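Local structure of carboxypeptidase 1 (Deinococcus radiodurans str. R1, 5GIV) at residues A[142-146]-A[155-159]. The protein is an M32-family metallocarboxypeptidase that probably releases amino acids one by one from peptide C-termini with broad specificity, using a bound metal ion. Residues are numbered along the deposited sequence; the frame is centred on the assembly and turned at random.
Sequences SLQAA and PLDYY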
ATOM      1  N   SER A 142     -15.190  -4.015 -28.208  1.00 24.96           N
ATOM      2  CA  SER A 142     -14.624  -2.705 -28.535  1.00 24.93           C
ATOM      3  C   SER A 142     -15.501  -1.967 -29.539  1.00 25.01           C
ATOM      4  O   SER A 142     -15.767  -0.769 -29.385  1.00 25.01           O
ATOM      5  CB  SER A 142     -13.199  -2.847 -29.084  1.00 24.88           C
ATOM      6  OG  SER A 142     -12.326  -3.390 -28.110  1.00 24.82           O
ATOM      7  N   LEU A 143     -15.976  -2.671 -30.566  1.00 23.14           N
ATOM      8  CA  LEU A 143     -16.871  -2.041 -31.529  1.00 23.21           C
ATOM      9  C   LEU A 143     -18.188  -1.645 -30.876  1.00 23.24           C
ATOM     10  O   LEU A 143     -18.731  -0.563 -31.154  1.00 23.25           O
ATOM     11  CB  LEU A 143     -17.109  -2.990 -32.696  1.00 23.27           C
ATOM     12  CG  LEU A 143     -15.904  -3.183 -33.603  1.00 23.25           C
ATOM     13  CD1 LEU A 143     -16.164  -4.341 -34.537  1.00 23.31           C
ATOM     14  CD2 LEU A 143     -15.602  -1.894 -34.385  1.00 23.24           C
ATOM     15  N   GLN A 144     -18.704  -2.497 -29.991  1.00 33.35           N
ATOM     16  CA  GLN A 144     -19.944  -2.179 -29.298  1.00 33.42           C
ATOM     17  C   GLN A 144     -19.787  -0.952 -28.408  1.00 33.35           C
ATOM     18  O   GLN A 144     -20.655  -0.069 -28.394  1.00 33.38           O
ATOM     19  CB  GLN A 144     -20.399  -3.378 -28.470  1.00 33.48           C
ATOM     20  CG  GLN A 144     -21.730  -3.157 -27.805  1.00 33.59           C
ATOM     21  CD  GLN A 144     -22.295  -4.420 -27.212  1.00 33.70           C
ATOM     22  OE1 GLN A 144     -21.865  -5.531 -27.553  1.00 33.72           O
ATOM     23  NE2 GLN A 144     -23.296  -4.264 -26.346  1.00 33.78           N
ATOM     24  N   ALA A 145     -18.683  -0.875 -27.660  1.00 26.93           N
ATOM     25  CA  ALA A 145     -18.469   0.286 -26.808  1.00 26.85           C
ATOM     26  C   ALA A 145     -18.436   1.562 -27.635  1.00 26.85           C
ATOM     27  O   ALA A 145     -19.051   2.567 -27.267  1.00 26.86           O
ATOM     28  CB  ALA A 145     -17.174   0.129 -26.012  1.00 26.76           C
ATOM     29  N   ALA A 146     -17.744   1.532 -28.769  1.00 28.13           N
ATOM     30  CA  ALA A 146     -17.679   2.717 -29.610  1.00 28.15           C
ATOM     31  C   ALA A 146     -19.044   3.075 -30.178  1.00 28.25           C
ATOM     32  O   ALA A 146     -19.319   4.256 -30.420  1.00 28.27           O
ATOM     33  CB  ALA A 146     -16.670   2.504 -30.738  1.00 28.15           C
ATOM     34  N   PRO A 155     -15.320   3.982 -35.573  1.00 33.59           N
ATOM     35  CA  PRO A 155     -15.052   3.591 -34.176  1.00 33.49           C
ATOM     36  C   PRO A 155     -13.617   3.848 -33.745  1.00 33.42           C
ATOM     37  O   PRO A 155     -13.370   4.142 -32.569  1.00 33.32           O
ATOM     38  CB  PRO A 155     -15.373   2.086 -34.160  1.00 33.49           C
ATOM     39  CG  PRO A 155     -16.149   1.827 -35.398  1.00 33.60           C
ATOM     40  CD  PRO A 155     -15.691   2.831 -36.409  1.00 33.65           C
ATOM     41  N   LEU A 156     -12.660   3.765 -34.670  1.00 29.68           N
ATOM     42  CA  LEU A 156     -11.277   4.063 -34.320  1.00 29.64           C
ATOM     43  C   LEU A 156     -11.134   5.515 -33.884  1.00 29.63           C
ATOM     44  O   LEU A 156     -10.333   5.829 -32.994  1.00 29.59           O
ATOM     45  CB  LEU A 156     -10.358   3.744 -35.498  1.00 29.71           C
ATOM     46  CG  LEU A 156      -8.854   3.947 -35.287  1.00 29.70           C
ATOM     47  CD1 LEU A 156      -8.395   3.213 -34.046  1.00 29.59           C
ATOM     48  CD2 LEU A 156      -8.056   3.473 -36.501  1.00 29.79           C
ATOM     49  N   ASP A 157     -11.901   6.422 -34.503  1.00 30.48           N
ATOM     50  CA  ASP A 157     -11.873   7.820 -34.087  1.00 30.47           C
ATOM     51  C   ASP A 157     -12.391   7.991 -32.663  1.00 30.36           C
ATOM     52  O   ASP A 157     -11.967   8.910 -31.955  1.00 30.31           O
ATOM     53  CB  ASP A 157     -12.690   8.676 -35.049  1.00 30.59           C
ATOM     54  CG  ASP A 157     -11.956   8.955 -36.336  1.00 30.73           C
ATOM     55  OD1 ASP A 157     -10.709   8.952 -36.319  1.00 30.76           O
ATOM     56  OD2 ASP A 157     -12.624   9.163 -37.371  1.00 30.83           O
ATOM     57  N   TYR A 158     -13.318   7.140 -32.229  1.00 24.00           N
ATOM     58  CA  TYR A 158     -13.737   7.203 -30.834  1.00 23.92           C
ATOM     59  C   TYR A 158     -12.562   6.920 -29.906  1.00 23.86           C
ATOM     60  O   TYR A 158     -12.355   7.639 -28.919  1.00 23.80           O
ATOM     61  CB  TYR A 158     -14.873   6.221 -30.560  1.00 23.92           C
ATOM     62  CG  TYR A 158     -15.117   6.005 -29.077  1.00 23.84           C
ATOM     63  CD1 TYR A 158     -15.746   6.976 -28.315  1.00 23.80           C
ATOM     64  CD2 TYR A 158     -14.706   4.839 -28.440  1.00 23.80           C
ATOM     65  CE1 TYR A 158     -15.972   6.798 -26.966  1.00 23.73           C
ATOM     66  CE2 TYR A 158     -14.935   4.649 -27.085  1.00 23.74           C
ATOM     67  CZ  TYR A 158     -15.564   5.637 -26.356  1.00 23.72           C
ATOM     68  OH  TYR A 158     -15.798   5.468 -25.008  1.00 23.69           O
ATOM     69  N   TYR A 159     -11.765   5.887 -30.220  1.00 22.97           N
ATOM     70  CA  TYR A 159     -10.642   5.532 -29.356  1.00 22.90           C
ATOM     71  C   TYR A 159      -9.491   6.529 -29.484  1.00 22.93           C
ATOM     72  O   TYR A 159      -8.854   6.878 -28.483  1.00 22.88           O
ATOM     73  CB  TYR A 159     -10.179   4.100 -29.652  1.00 22.90           C
ATOM     74  CG  TYR A 159     -11.172   3.096 -29.136  1.00 22.86           C
ATOM     75  CD1 TYR A 159     -11.343   2.905 -27.770  1.00 22.79           C
ATOM     76  CD2 TYR A 159     -11.972   2.368 -30.007  1.00 22.92           C
ATOM     77  CE1 TYR A 159     -12.267   2.021 -27.290  1.00 22.80           C
ATOM     78  CE2 TYR A 159     -12.902   1.473 -29.530  1.00 22.92           C
ATOM     79  CZ  TYR A 159     -13.048   1.306 -28.172  1.00 22.87           C
ATOM     80  OH  TYR A 159     -13.976   0.414 -27.684  1.00 22.90           O
TER
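Ala-146 and Ser-142 meet Pro-155, Tyr-158 and Tyr-159 in a buried, near-perpendicular packing of two consecutive helices joined by a short loop, within the largely helical M32 carboxypeptidase fold and away from the zinc site. The C-terminal end of helix 128-147 packs against the start of helix 155-163, and the short segment axes run at 80° to each other, 9.4 Å apart at closest approach. The methyl CB of Ala-146 sits among three side chains, 3.7 Å from CB of Pro-155, 3.8 Å from CD2 of Tyr-158 and 4.1 Å from CE2 of Tyr-159. At the partly exposed border, CD2 of Leu-143 touches CG of Pro-155 at 3.9 Å. The two tyrosines also pack on each other, with CD2 of Tyr-158 over the centre of one face of the Tyr-159 ring. Tyr-158 stacks further on Phe-149 of the connecting loop. CG of Tyr-159 lies anti to its carbonyl carbon (chi1 -72°), and from there the ring reaches across to the first helix. Its hydroxyl comes to rest near CB of Ala-145 and donates a hydrogen bond to Ser-142 O. A phenylalanine here would probably keep much of the ring packing but leave that oxygen without its cross-helix donor. Ser-142 OG points to other partners, the carbonyl of Thr-138 and the amide of Ile-415. Ser-142 O also accepts the helical bond from Ala-146 N. Tyr-159 OH lies 2.7 Å from Ser-142 O and meets the C=O at 111°, with the donor a little out of the carbonyl plane.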